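Local atomic coordinates of oxidoreductase (Thermotoga maritima, PDB entry 1ZH8), a protein that binds NADP on a Rossmann fold and probably catalyses the oxidation or reduction of an alcohol or carbonyl substrate, as in GFO/IDH/MocA enzymes. Residues Lys39-Ser42 with His43-Ile47; Arg55-Ala58 with Glu59-Ala62; Val92-Asn95 with Leu96-Glu100; Ile276-Asn279 with Glu280-Met283; Ser312-Gln315 with Ala316-Leu320. One frame throughout, in Å; residues are numbered along the deposited sequence.

Contact 1: Lys39-Ser42 with His43-Ile47; sequences KNLS and HLFEI
In the Rossmann fold, helix 28-39 passes to strand 45-51 through a short loop, and the chain is held at this turn where Leu41 meets Leu44 and Phe45. Leu41 O accepts two backbone bonds. Phe45 N, 3.1 Å from Leu41 O, comes nearly along the C=O axis, and Phe45, the first residue of the strand, is thereby tied to the loop. Leu44 N approaches Leu41 O at 2.9 Å from above the carbonyl plane, 51° out of it, so the two donors use different parts of the oxygen.

The side chain of Leu41 then packs between the turn and helix 290-303. Its CB lies at the edge of the Phe45 ring, in the ring plane, 4.0 Å from Phe45 CD2. One methyl, Leu41 CD2, touches Leu44 CD1 at 4.3 Å and His43 CE1 at 4.0 Å. His43 CG sits between its own backbone N and carbonyl carbon (chi1 57°), a torsion that turns the imidazole back over the preceding residues and brings Asn40 O to its edge. Gln292, Phe295 and Glu296 of helix 290-303 pack on Leu41, while Ile19 and Leu21 of strand 19-24 pack on Phe45.

Leucine and phenylalanine thus suit the buried side of the turn, whereas Ser42 and His43 occupy exposed positions. Both backbone donors satisfy one carbonyl, so its acceptor capacity is used at the end of the loop.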
# COMPACT_ATOMS: atom_id res chain seq x y z
N LYS A 39 10.86 -18.99 33.21
CA LYS A 39 11.48 -20.24 33.63
C LYS A 39 12.92 -20.31 33.17
O LYS A 39 13.74 -21.02 33.76
CB LYS A 39 10.71 -21.44 33.06
CG LYS A 39 9.48 -21.88 33.85
CD LYS A 39 8.88 -23.15 33.21
CE LYS A 39 7.58 -23.60 33.89
NZ LYS A 39 7.69 -23.67 35.38
N ASN A 40 13.24 -19.57 32.11
CA ASN A 40 14.61 -19.53 31.61
C ASN A 40 15.44 -18.45 32.28
O ASN A 40 16.64 -18.34 32.04
CB ASN A 40 14.62 -19.36 30.09
CG ASN A 40 14.26 -20.65 29.37
OD1 ASN A 40 14.16 -21.72 29.98
ND2 ASN A 40 14.06 -20.55 28.07
N LEU A 41 14.80 -17.66 33.13
CA LEU A 41 15.44 -16.55 33.82
C LEU A 41 15.33 -16.67 35.33
O LEU A 41 15.22 -15.65 36.03
CB LEU A 41 14.85 -15.22 33.34
CG LEU A 41 15.02 -14.96 31.84
CD1 LEU A 41 14.21 -13.75 31.41
CD2 LEU A 41 16.49 -14.76 31.50
N SER A 42 15.37 -17.88 35.86
CA SER A 42 15.17 -18.06 37.31
C SER A 42 16.37 -17.56 38.13
O SER A 42 16.30 -17.46 39.34
CB SER A 42 14.85 -19.51 37.66
OG SER A 42 15.83 -20.35 37.10
N HIS A 43 17.46 -17.23 37.45
CA HIS A 43 18.57 -16.61 38.14
C HIS A 43 18.31 -15.11 38.39
O HIS A 43 19.02 -14.48 39.18
CB HIS A 43 19.88 -16.84 37.39
CG HIS A 43 19.86 -16.36 35.98
ND1 HIS A 43 19.19 -17.02 34.98
CD2 HIS A 43 20.43 -15.27 35.41
CE1 HIS A 43 19.34 -16.36 33.84
NE2 HIS A 43 20.08 -15.29 34.08
N LEU A 44 17.28 -14.56 37.73
CA LEU A 44 16.93 -13.13 37.84
C LEU A 44 15.58 -12.86 38.54
O LEU A 44 15.39 -11.81 39.19
CB LEU A 44 16.92 -12.46 36.46
CG LEU A 44 18.10 -12.56 35.47
CD1 LEU A 44 17.75 -11.74 34.23
CD2 LEU A 44 19.40 -12.09 36.08
N PHE A 45 14.65 -13.80 38.39
CA PHE A 45 13.28 -13.65 38.87
C PHE A 45 12.86 -14.81 39.76
O PHE A 45 13.21 -15.97 39.49
CB PHE A 45 12.31 -13.54 37.70
CG PHE A 45 12.53 -12.33 36.85
CD1 PHE A 45 12.01 -11.10 37.24
CD2 PHE A 45 13.29 -12.40 35.69
CE1 PHE A 45 12.22 -9.97 36.48
CE2 PHE A 45 13.51 -11.27 34.90
CZ PHE A 45 12.98 -10.06 35.29
N GLU A 46 12.11 -14.49 40.80
CA GLU A 46 11.38 -15.49 41.54
C GLU A 46 9.91 -15.10 41.59
O GLU A 46 9.55 -13.97 41.98
CB GLU A 46 11.93 -15.65 42.96
CG GLU A 46 11.42 -16.93 43.65
CD GLU A 46 11.61 -16.92 45.17
OE1 GLU A 46 11.87 -15.84 45.74
OE2 GLU A 46 11.50 -18.00 45.78
N ILE A 47 9.05 -16.04 41.18
CA ILE A 47 7.62 -15.82 41.28
C ILE A 47 7.15 -16.23 42.65
O ILE A 47 7.17 -17.40 43.01
CB ILE A 47 6.87 -16.55 40.18
CG1 ILE A 47 7.31 -15.98 38.82
CG2 ILE A 47 5.35 -16.44 40.42
CD1 ILE A 47 6.97 -16.85 37.64

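Contact 2: Arg55-Ala58 with Glu59-Ala62; sequences RSHA and EEFA. With NAP (NADP nicotinamide-adenine-dinucleotide phosphate), chain D.
Glu59 lies along the helix one turn beyond Arg55 and returns to it atom by atom. Its CB rests 3.6 Å from Arg55 O, the same carbonyl that accepts the Glu59 N-H. CG comes closer still, and from there the extended chain leads back along the helix surface. CD approaches the aliphatic part of the partner, 3.9 Å from Arg55 CG. Of the two carboxylate oxygens, OE1 passes 3.7 Å from Ser56 CA, while OE2 takes a hydrogen bond from Arg55 NE at 3.2 Å, part of a salt bridge. That bond is nearly straight (175°) and leaves in the guanidinium plane, yet it meets OE2 from above the carboxylate, the two planes standing 89° apart. Arg55 NH1 has a further partner in Asp72, so the arginine is shared between two acids.

His57 points elsewhere. With CG anti to the carbonyl carbon (chi1 -74°) its ring is turned to the cofactor, and ND1 donates to O2X on the adenosine 2'-phosphate of NADP at 2.7 Å, the oxygen lying in the ring plane at its edge. Ala58 and Phe61 instead turn to Val50 of strand 45-51, where small or apolar residues fit the buried face of the helix.

This helix follows the second strand in the beta-alpha-beta unit of strand 45-51, helix 55-65 and strand 69-71. A polar side chain near the start of such a helix that grips the 2'-phosphate is characteristic of Rossmann folds that bind NADP.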
# COMPACT_ATOMS: atom_id res chain seq x y z
N ARG A 55 -10.19 -17.95 40.69
CA ARG A 55 -9.25 -18.55 41.63
C ARG A 55 -8.64 -19.87 41.10
O ARG A 55 -7.43 -20.08 41.20
CB ARG A 55 -9.98 -18.76 42.96
CG ARG A 55 -9.26 -19.59 43.97
CD ARG A 55 -8.60 -18.72 44.99
NE ARG A 55 -7.64 -19.48 45.78
CZ ARG A 55 -6.95 -18.98 46.80
NH1 ARG A 55 -7.10 -17.72 47.17
NH2 ARG A 55 -6.09 -19.76 47.44
N SER A 56 -9.46 -20.74 40.51
CA SER A 56 -8.95 -22.02 40.04
C SER A 56 -7.89 -21.82 38.94
O SER A 56 -6.96 -22.62 38.83
CB SER A 56 -10.08 -22.96 39.58
OG SER A 56 -10.61 -22.54 38.34
N HIS A 57 -8.05 -20.76 38.15
CA HIS A 57 -7.08 -20.41 37.12
C HIS A 57 -5.74 -19.98 37.71
O HIS A 57 -4.67 -20.32 37.17
CB HIS A 57 -7.63 -19.30 36.21
CG HIS A 57 -8.69 -19.76 35.26
ND1 HIS A 57 -9.19 -18.96 34.26
CD2 HIS A 57 -9.33 -20.95 35.16
CE1 HIS A 57 -10.10 -19.63 33.58
NE2 HIS A 57 -10.21 -20.84 34.11
N ALA A 58 -5.81 -19.24 38.82
CA ALA A 58 -4.62 -18.80 39.55
C ALA A 58 -3.93 -19.98 40.22
O ALA A 58 -2.70 -20.00 40.33
CB ALA A 58 -4.97 -17.74 40.58
N GLU A 59 -4.74 -20.93 40.70
CA GLU A 59 -4.23 -22.14 41.35
C GLU A 59 -3.53 -23.08 40.36
O GLU A 59 -2.47 -23.63 40.68
CB GLU A 59 -5.34 -22.86 42.10
CG GLU A 59 -5.85 -22.12 43.34
CD GLU A 59 -7.08 -22.77 43.96
OE1 GLU A 59 -7.82 -23.49 43.24
OE2 GLU A 59 -7.32 -22.57 45.17
N GLU A 60 -4.11 -23.25 39.17
CA GLU A 60 -3.49 -24.05 38.09
C GLU A 60 -2.16 -23.41 37.70
O GLU A 60 -1.16 -24.10 37.55
CB GLU A 60 -4.40 -24.12 36.85
CG GLU A 60 -5.63 -25.02 36.93
CD GLU A 60 -6.75 -24.65 35.91
OE1 GLU A 60 -6.47 -23.97 34.88
OE2 GLU A 60 -7.92 -25.04 36.15
N PHE A 61 -2.17 -22.10 37.54
CA PHE A 61 -0.94 -21.36 37.28
C PHE A 61 0.09 -21.55 38.40
O PHE A 61 1.27 -21.81 38.11
CB PHE A 61 -1.22 -19.88 37.04
CG PHE A 61 -0.04 -19.11 36.54
CD1 PHE A 61 0.25 -19.07 35.19
CD2 PHE A 61 0.80 -18.44 37.42
CE1 PHE A 61 1.35 -18.35 34.72
CE2 PHE A 61 1.90 -17.73 36.96
CZ PHE A 61 2.18 -17.68 35.61
N ALA A 62 -0.33 -21.41 39.66
CA ALA A 62 0.57 -21.67 40.79
C ALA A 62 1.31 -23.03 40.67
O ALA A 62 2.50 -23.10 40.96
CB ALA A 62 -0.17 -21.58 42.12
PA NAP D . -6.59 -13.59 28.53
O1A NAP D . -6.30 -15.01 28.22
O2A NAP D . -8.03 -13.27 28.56
O5B NAP D . -5.83 -13.21 29.90
C5B NAP D . -6.37 -12.24 30.77
C4B NAP D . -6.29 -12.78 32.18
O4B NAP D . -6.60 -11.76 33.12
C3B NAP D . -7.28 -13.91 32.42
O3B NAP D . -6.63 -14.80 33.28
C2B NAP D . -8.40 -13.17 33.14
O2B NAP D . -9.42 -13.82 33.89
C1B NAP D . -7.58 -12.25 34.02
N9A NAP D . -8.41 -11.16 34.55
C8A NAP D . -9.49 -10.55 33.95
N7A NAP D . -9.93 -9.59 34.79
C5A NAP D . -9.15 -9.59 35.90
C6A NAP D . -9.15 -8.83 37.07
N6A NAP D . -10.07 -7.90 37.27
N1A NAP D . -8.21 -9.06 38.03
C2A NAP D . -7.27 -10.04 37.85
N3A NAP D . -7.26 -10.80 36.71
C4A NAP D . -8.19 -10.57 35.75
O3 NAP D . -5.90 -12.67 27.42
PN NAP D . -4.34 -12.71 27.06
O1N NAP D . -3.49 -13.46 28.03
O2N NAP D . -4.39 -13.02 25.64
O5D NAP D . -3.87 -11.17 27.17
C5D NAP D . -3.52 -10.53 28.39
C4D NAP D . -2.56 -9.39 28.09
O4D NAP D . -1.43 -9.91 27.39
C3D NAP D . -3.21 -8.35 27.16
O3D NAP D . -2.86 -7.04 27.56
C2D NAP D . -2.62 -8.63 25.80
O2D NAP D . -2.54 -7.47 24.99
C1D NAP D . -1.27 -9.21 26.16
N1N NAP D . -0.79 -10.10 25.10
C2N NAP D . 0.41 -9.82 24.52
C3N NAP D . 0.92 -10.62 23.49
C7N NAP D . 2.33 -10.44 23.00
O7N NAP D . 2.74 -11.28 21.95
N7N NAP D . 3.16 -9.53 23.55
C4N NAP D . 0.18 -11.74 23.08
C5N NAP D . -1.04 -12.04 23.70
C6N NAP D . -1.52 -11.21 24.72
P2B NAP D . -9.54 -15.31 34.51
O1X NAP D . -8.88 -15.39 35.87
O2X NAP D . -8.90 -16.33 33.61
O3X NAP D . -11.03 -15.53 34.62

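Contact 3: Val92-Asn95 with Leu96-Glu100; sequences VELN and LPFIE. With NAP (NADP nicotinamide-adenine-dinucleotide phosphate), chain D.
Asn95 O receives Ile99 N at 2.8 Å in a nearly straight bond (168°). Ile99 CG1 stands anti to its carbonyl carbon (chi1 -72°), which lays it against that same oxygen. Leu94 O receives Phe98 N, and it has Pro97 CD 3.4 Å away. Ahead of these bonds, Val92 O accepts from Asn95 N at 3.1 Å and from a water that in turn accepts from Leu96 N, so the solvent molecule bridges the loop to the first turn of the helix.

Proline suits this place because the opening turn of helix 95-104 asks no N-H of it. Replacing Pro97 by a glycine removes the ring packed on Leu94 O and would probably leave the backbone of this turn freer to move.

In the Rossmann domain this loop and helix follow strand 85-88 and flank the cofactor. Leu94 CD1 touches the adenine of NADP, 3.5 Å from its N6A. Nearer the backbone, Leu94 CB lies over one face of the Phe98 ring, 4.4 Å from Phe98 CD1. The far end of that ring approaches adenine N1A obliquely, Phe98 CZ standing 4.1 Å from it, and Tyr74 stacks on Phe98. Asn95 ND2 is held by Ile115 O.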
# COMPACT_ATOMS: atom_id res chain seq x y z
N VAL A 92 -6.71 -5.05 28.58
CA VAL A 92 -6.07 -3.76 28.48
C VAL A 92 -6.80 -2.63 29.28
O VAL A 92 -6.15 -1.70 29.78
CB VAL A 92 -5.79 -3.42 26.99
CG1 VAL A 92 -7.08 -3.43 26.19
CG2 VAL A 92 -5.09 -2.11 26.83
N GLU A 93 -8.12 -2.75 29.45
CA GLU A 93 -8.89 -1.78 30.26
C GLU A 93 -8.35 -1.63 31.69
O GLU A 93 -8.61 -0.61 32.35
CB GLU A 93 -10.40 -2.13 30.30
CG GLU A 93 -10.73 -3.38 31.11
CD GLU A 93 -12.12 -3.94 30.84
OE1 GLU A 93 -13.10 -3.44 31.45
OE2 GLU A 93 -12.23 -4.90 30.04
N LEU A 94 -7.60 -2.64 32.15
CA LEU A 94 -7.09 -2.67 33.52
C LEU A 94 -5.69 -2.09 33.71
O LEU A 94 -5.32 -1.80 34.84
CB LEU A 94 -7.15 -4.09 34.11
CG LEU A 94 -8.52 -4.78 34.16
CD1 LEU A 94 -8.36 -6.20 34.68
CD2 LEU A 94 -9.59 -3.98 34.97
N ASN A 95 -4.92 -1.94 32.63
CA ASN A 95 -3.55 -1.42 32.74
C ASN A 95 -3.46 -0.18 33.62
O ASN A 95 -2.81 -0.23 34.68
CB ASN A 95 -2.91 -1.15 31.37
CG ASN A 95 -2.78 -2.42 30.53
OD1 ASN A 95 -3.13 -3.52 30.97
ND2 ASN A 95 -2.27 -2.28 29.30
N LEU A 96 -4.11 0.91 33.20
CA LEU A 96 -4.03 2.17 33.95
C LEU A 96 -4.31 2.01 35.46
O LEU A 96 -3.41 2.22 36.27
CB LEU A 96 -4.89 3.30 33.33
CG LEU A 96 -5.01 4.60 34.16
CD1 LEU A 96 -3.67 5.28 34.38
CD2 LEU A 96 -6.01 5.59 33.57
N PRO A 97 -5.54 1.61 35.85
CA PRO A 97 -5.78 1.57 37.31
C PRO A 97 -4.82 0.64 38.06
O PRO A 97 -4.44 0.96 39.19
CB PRO A 97 -7.24 1.09 37.44
CG PRO A 97 -7.58 0.49 36.12
CD PRO A 97 -6.75 1.23 35.09
N PHE A 98 -4.39 -0.45 37.43
CA PHE A 98 -3.53 -1.43 38.11
C PHE A 98 -2.07 -0.94 38.23
O PHE A 98 -1.42 -1.16 39.25
CB PHE A 98 -3.61 -2.80 37.45
CG PHE A 98 -4.77 -3.64 37.91
CD1 PHE A 98 -6.01 -3.06 38.18
CD2 PHE A 98 -4.62 -5.02 38.06
CE1 PHE A 98 -7.09 -3.85 38.62
CE2 PHE A 98 -5.67 -5.82 38.47
CZ PHE A 98 -6.92 -5.24 38.76
N ILE A 99 -1.59 -0.26 37.20
CA ILE A 99 -0.28 0.39 37.26
C ILE A 99 -0.28 1.41 38.40
O ILE A 99 0.64 1.43 39.22
CB ILE A 99 0.11 1.04 35.91
CG1 ILE A 99 0.47 -0.06 34.89
CG2 ILE A 99 1.25 2.07 36.09
CD1 ILE A 99 0.50 0.41 33.42
N GLU A 100 -1.34 2.21 38.48
CA GLU A 100 -1.44 3.22 39.54
C GLU A 100 -1.44 2.58 40.92
O GLU A 100 -0.81 3.10 41.85
CB GLU A 100 -2.68 4.10 39.38
CG GLU A 100 -2.63 5.33 40.30
CD GLU A 100 -3.74 6.33 40.05
OE1 GLU A 100 -4.51 6.15 39.09
OE2 GLU A 100 -3.84 7.31 40.83
PA NAP D . -6.59 -13.59 28.53
O1A NAP D . -6.30 -15.01 28.22
O2A NAP D . -8.03 -13.27 28.56
O5B NAP D . -5.83 -13.21 29.90
C5B NAP D . -6.37 -12.24 30.77
C4B NAP D . -6.29 -12.78 32.18
O4B NAP D . -6.60 -11.76 33.12
C3B NAP D . -7.28 -13.91 32.42
O3B NAP D . -6.63 -14.80 33.28
C2B NAP D . -8.40 -13.17 33.14
O2B NAP D . -9.42 -13.82 33.89
C1B NAP D . -7.58 -12.25 34.02
N9A NAP D . -8.41 -11.16 34.55
C8A NAP D . -9.49 -10.55 33.95
N7A NAP D . -9.93 -9.59 34.79
C5A NAP D . -9.15 -9.59 35.90
C6A NAP D . -9.15 -8.83 37.07
N6A NAP D . -10.07 -7.90 37.27
N1A NAP D . -8.21 -9.06 38.03
C2A NAP D . -7.27 -10.04 37.85
N3A NAP D . -7.26 -10.80 36.71
C4A NAP D . -8.19 -10.57 35.75
O3 NAP D . -5.90 -12.67 27.42
PN NAP D . -4.34 -12.71 27.06
O1N NAP D . -3.49 -13.46 28.03
O2N NAP D . -4.39 -13.02 25.64
O5D NAP D . -3.87 -11.17 27.17
C5D NAP D . -3.52 -10.53 28.39
C4D NAP D . -2.56 -9.39 28.09
O4D NAP D . -1.43 -9.91 27.39
C3D NAP D . -3.21 -8.35 27.16
O3D NAP D . -2.86 -7.04 27.56
C2D NAP D . -2.62 -8.63 25.80
O2D NAP D . -2.54 -7.47 24.99
C1D NAP D . -1.27 -9.21 26.16
N1N NAP D . -0.79 -10.10 25.10
C2N NAP D . 0.41 -9.82 24.52
C3N NAP D . 0.92 -10.62 23.49
C7N NAP D . 2.33 -10.44 23.00
O7N NAP D . 2.74 -11.28 21.95
N7N NAP D . 3.16 -9.53 23.55
C4N NAP D . 0.18 -11.74 23.08
C5N NAP D . -1.04 -12.04 23.70
C6N NAP D . -1.52 -11.21 24.72
P2B NAP D . -9.54 -15.31 34.51
O1X NAP D . -8.88 -15.39 35.87
O2X NAP D . -8.90 -16.33 33.61
O3X NAP D . -11.03 -15.53 34.62
O HOH W 1 -5.77 0.90 30.77

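Contact 4: Ile276-Asn279 with Glu280-Met283; sequences IVLN and EEEM
Four backbone hydrogen bonds join Ile276 to Met283 and Leu278 to Glu281, the two hydrogen-bonded pairs of an antiparallel hairpin. Met283 N meets Ile276 O at 2.8 Å, nearly head-on to the carbonyl, and Leu278 N reaches Glu281 O at the same 2.8 Å. The return bond, Glu281 N to Leu278 O, approaches from 52° above the carbonyl plane, in keeping with the tight type II' turn between them. Asn279 takes the second place of that turn with a positive phi of 60°, which asparagine tolerates better than most residues, and its OD1 accepts from Lys268 N.

Apolar contacts gather on the face bearing Ile276, Leu278 and Met283. Met283, built as selenomethionine, has CG anti to the carbonyl carbon (chi1 -63°), the chain then bending so that CE returns over the strand, 4.2 Å from Ile276 CB and beside Leu278 CB. Leu154 of helix 146-156 packs on both Ile276 and Met283. The opposite face carries Val277 and Glu282.

Strand 281-284 is outermost in its sheet within this chain and its glutamates are exposed, which suits their charge; Glu282 also packs its CG methylene on Val277 CG2 at 3.7 Å.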
# COMPACT_ATOMS: atom_id res chain seq x y z
N ILE A 276 16.90 -12.10 6.73
CA ILE A 276 16.79 -10.90 5.95
C ILE A 276 17.43 -11.21 4.61
O ILE A 276 18.46 -11.89 4.55
CB ILE A 276 17.52 -9.71 6.61
CG1 ILE A 276 17.14 -9.58 8.09
CG2 ILE A 276 17.25 -8.41 5.84
CD1 ILE A 276 15.84 -8.89 8.34
N VAL A 277 16.80 -10.75 3.53
CA VAL A 277 17.37 -10.85 2.21
C VAL A 277 17.71 -9.44 1.73
O VAL A 277 16.84 -8.56 1.72
CB VAL A 277 16.43 -11.60 1.25
CG1 VAL A 277 16.97 -11.59 -0.17
CG2 VAL A 277 16.20 -13.05 1.75
N LEU A 278 18.98 -9.24 1.38
CA LEU A 278 19.50 -7.95 0.92
C LEU A 278 19.83 -8.09 -0.54
O LEU A 278 20.85 -8.67 -0.88
CB LEU A 278 20.75 -7.54 1.71
CG LEU A 278 21.49 -6.25 1.30
CD1 LEU A 278 20.67 -4.98 1.62
CD2 LEU A 278 22.84 -6.18 1.99
N ASN A 279 18.97 -7.58 -1.40
CA ASN A 279 19.07 -7.80 -2.83
C ASN A 279 19.00 -9.29 -3.08
O ASN A 279 17.94 -9.89 -2.88
CB ASN A 279 20.34 -7.13 -3.39
CG ASN A 279 20.38 -5.63 -3.08
OD1 ASN A 279 19.45 -4.90 -3.42
ND2 ASN A 279 21.43 -5.19 -2.41
N GLU A 280 20.11 -9.91 -3.45
CA GLU A 280 20.14 -11.33 -3.74
C GLU A 280 20.67 -12.17 -2.56
O GLU A 280 20.59 -13.41 -2.59
CB GLU A 280 20.96 -11.58 -5.01
CG GLU A 280 20.25 -11.18 -6.32
CD GLU A 280 20.24 -9.67 -6.58
OE1 GLU A 280 21.22 -9.14 -7.14
OE2 GLU A 280 19.22 -9.01 -6.24
N GLU A 281 21.15 -11.47 -1.52
CA GLU A 281 21.91 -12.10 -0.43
C GLU A 281 21.07 -12.44 0.79
O GLU A 281 20.47 -11.57 1.42
CB GLU A 281 23.07 -11.20 -0.01
CG GLU A 281 23.95 -11.80 1.07
CD GLU A 281 24.96 -10.83 1.66
OE1 GLU A 281 24.91 -9.63 1.35
OE2 GLU A 281 25.81 -11.28 2.46
N GLU A 282 21.05 -13.72 1.13
CA GLU A 282 20.34 -14.16 2.34
C GLU A 282 21.23 -14.06 3.56
O GLU A 282 22.41 -14.42 3.51
CB GLU A 282 19.88 -15.60 2.20
CG GLU A 282 18.65 -15.80 1.34
CD GLU A 282 18.21 -17.25 1.32
OE1 GLU A 282 18.32 -17.96 2.36
OE2 GLU A 282 17.74 -17.68 0.24
N MSE A 283 20.67 -13.57 4.66
CA MSE A 283 21.31 -13.64 5.97
C MSE A 283 20.32 -14.22 6.97
O MSE A 283 19.28 -13.60 7.27
CB MSE A 283 21.79 -12.26 6.43
CG MSE A 283 22.85 -11.60 5.56
SE MSE A 283 22.59 -9.64 5.49
CE MSE A 283 21.08 -9.58 4.32

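Contact 5: Ser312-Gln315 with Ala316-Leu320; sequences SPVQ and ALKDL
Asp319 curls back against Gln315 on the crowded side of the helix, its CG 3.3 Å from Gln315 O, the carbonyl that already takes the Asp319 N-H at 3.0 Å. Both carboxylate oxygens are acceptors and so gain nothing from that carbonyl; they are instead satisfied by salt bridges from Arg143 to OD2 and from Arg208 to OD1. Arg208 also donates to Gln315 OE1, so it spans one turn of the helix. An asparagine here removes the negative charge, and Arg143 and Arg208 would probably be left without their common counter-ion and freer to turn. Ala316 and Leu317 complete the packed part. Ala316 CB lies 3.6 Å from Pro313 O, and its small side chain fits where Ile115 and Ile138 press in, while Leu317 packs on Val126 and Leu340.

All this belongs to the N-capped first turns of helix 313-329, which touches both helix 119-131 of the Rossmann part and helix 195-211. Ser312 holds the cap: its OG accepts from Gln315 N at 3.1 Å and 161°, and Ser312 O goes on to accept from Ala316 N. Pro313 follows at a position where a helix has no use for a backbone N-H.

The side with more access to solvent is looser. Val314 and Lys318 lie alongside, pointing the same way, and meet through Val314 CG1 and Lys318 CE at 3.9 Å. Lys318 runs nearly straight beyond CG (chi2 166°), so its methylenes pass Val314 O before the amine makes a long, weak ion pair with Glu213.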
# COMPACT_ATOMS: atom_id res chain seq x y z
N SER A 312 10.00 1.71 27.69
CA SER A 312 9.46 3.06 27.87
C SER A 312 7.95 3.24 27.58
O SER A 312 7.48 2.98 26.46
CB SER A 312 10.24 4.01 26.97
OG SER A 312 9.45 5.12 26.62
N PRO A 313 7.19 3.70 28.58
CA PRO A 313 5.78 4.03 28.35
C PRO A 313 5.55 5.00 27.16
O PRO A 313 4.58 4.83 26.42
CB PRO A 313 5.35 4.68 29.68
CG PRO A 313 6.21 4.00 30.69
CD PRO A 313 7.57 3.85 30.00
N VAL A 314 6.43 5.99 27.01
CA VAL A 314 6.36 6.97 25.92
C VAL A 314 6.43 6.27 24.56
O VAL A 314 5.68 6.61 23.64
CB VAL A 314 7.50 8.04 26.08
CG1 VAL A 314 7.59 8.99 24.88
CG2 VAL A 314 7.29 8.87 27.34
N GLN A 315 7.30 5.27 24.44
CA GLN A 315 7.42 4.49 23.20
C GLN A 315 6.13 3.77 22.88
O GLN A 315 5.69 3.72 21.72
CB GLN A 315 8.56 3.46 23.30
CG GLN A 315 9.98 4.05 23.26
CD GLN A 315 10.27 4.70 21.93
OE1 GLN A 315 10.10 4.08 20.87
NE2 GLN A 315 10.65 5.99 21.96
N ALA A 316 5.50 3.21 23.91
CA ALA A 316 4.31 2.40 23.71
C ALA A 316 3.16 3.32 23.34
O ALA A 316 2.29 2.96 22.54
CB ALA A 316 3.97 1.61 24.96
N LEU A 317 3.18 4.52 23.92
CA LEU A 317 2.14 5.47 23.63
C LEU A 317 2.23 5.86 22.15
O LEU A 317 1.21 5.93 21.46
CB LEU A 317 2.23 6.68 24.56
CG LEU A 317 1.02 7.62 24.44
CD1 LEU A 317 -0.22 6.96 24.93
CD2 LEU A 317 1.25 8.96 25.16
N LYS A 318 3.45 6.07 21.67
CA LYS A 318 3.66 6.35 20.25
C LYS A 318 3.21 5.20 19.34
O LYS A 318 2.68 5.44 18.27
CB LYS A 318 5.12 6.73 19.96
CG LYS A 318 5.54 8.07 20.58
CD LYS A 318 7.07 8.26 20.57
CE LYS A 318 7.41 9.70 21.00
NZ LYS A 318 8.85 10.02 20.91
N ASP A 319 3.40 3.95 19.78
CA ASP A 319 2.89 2.84 19.00
C ASP A 319 1.36 2.93 18.89
O ASP A 319 0.79 2.76 17.80
CB ASP A 319 3.25 1.49 19.62
CG ASP A 319 4.74 1.27 19.75
OD1 ASP A 319 5.52 1.78 18.92
OD2 ASP A 319 5.12 0.54 20.71
N LEU A 320 0.72 3.21 20.02
CA LEU A 320 -0.72 3.21 20.07
C LEU A 320 -1.24 4.37 19.21
O LEU A 320 -2.13 4.17 18.40
CB LEU A 320 -1.21 3.27 21.51
CG LEU A 320 -2.71 3.21 21.75
CD1 LEU A 320 -3.34 2.02 21.05
CD2 LEU A 320 -2.98 3.10 23.23

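How the contacts relate
Along the chain the five contacts come in series. Contacts 1, 2 and 3 all lie in the Rossmann part: contact 1 leads into strand 45-51, contact 2 sits on helix 55-65 that follows it, and contact 3 starts helix 95-104. Contacts 2 and 3, their centres 21 Å apart, both touch NADP, one at the 2'-phosphate and one at the adenine. Contact 5, on helix 313-329, is 15 Å from contact 3 between centres, so a late helix returns beside the nucleotide-binding part. Contact 4 closes an edge hairpin of the mixed sheet, its centre about 46 Å from that of contact 2 and across the chain's centre, far from contacts 2 and 3, which touch the cofactor.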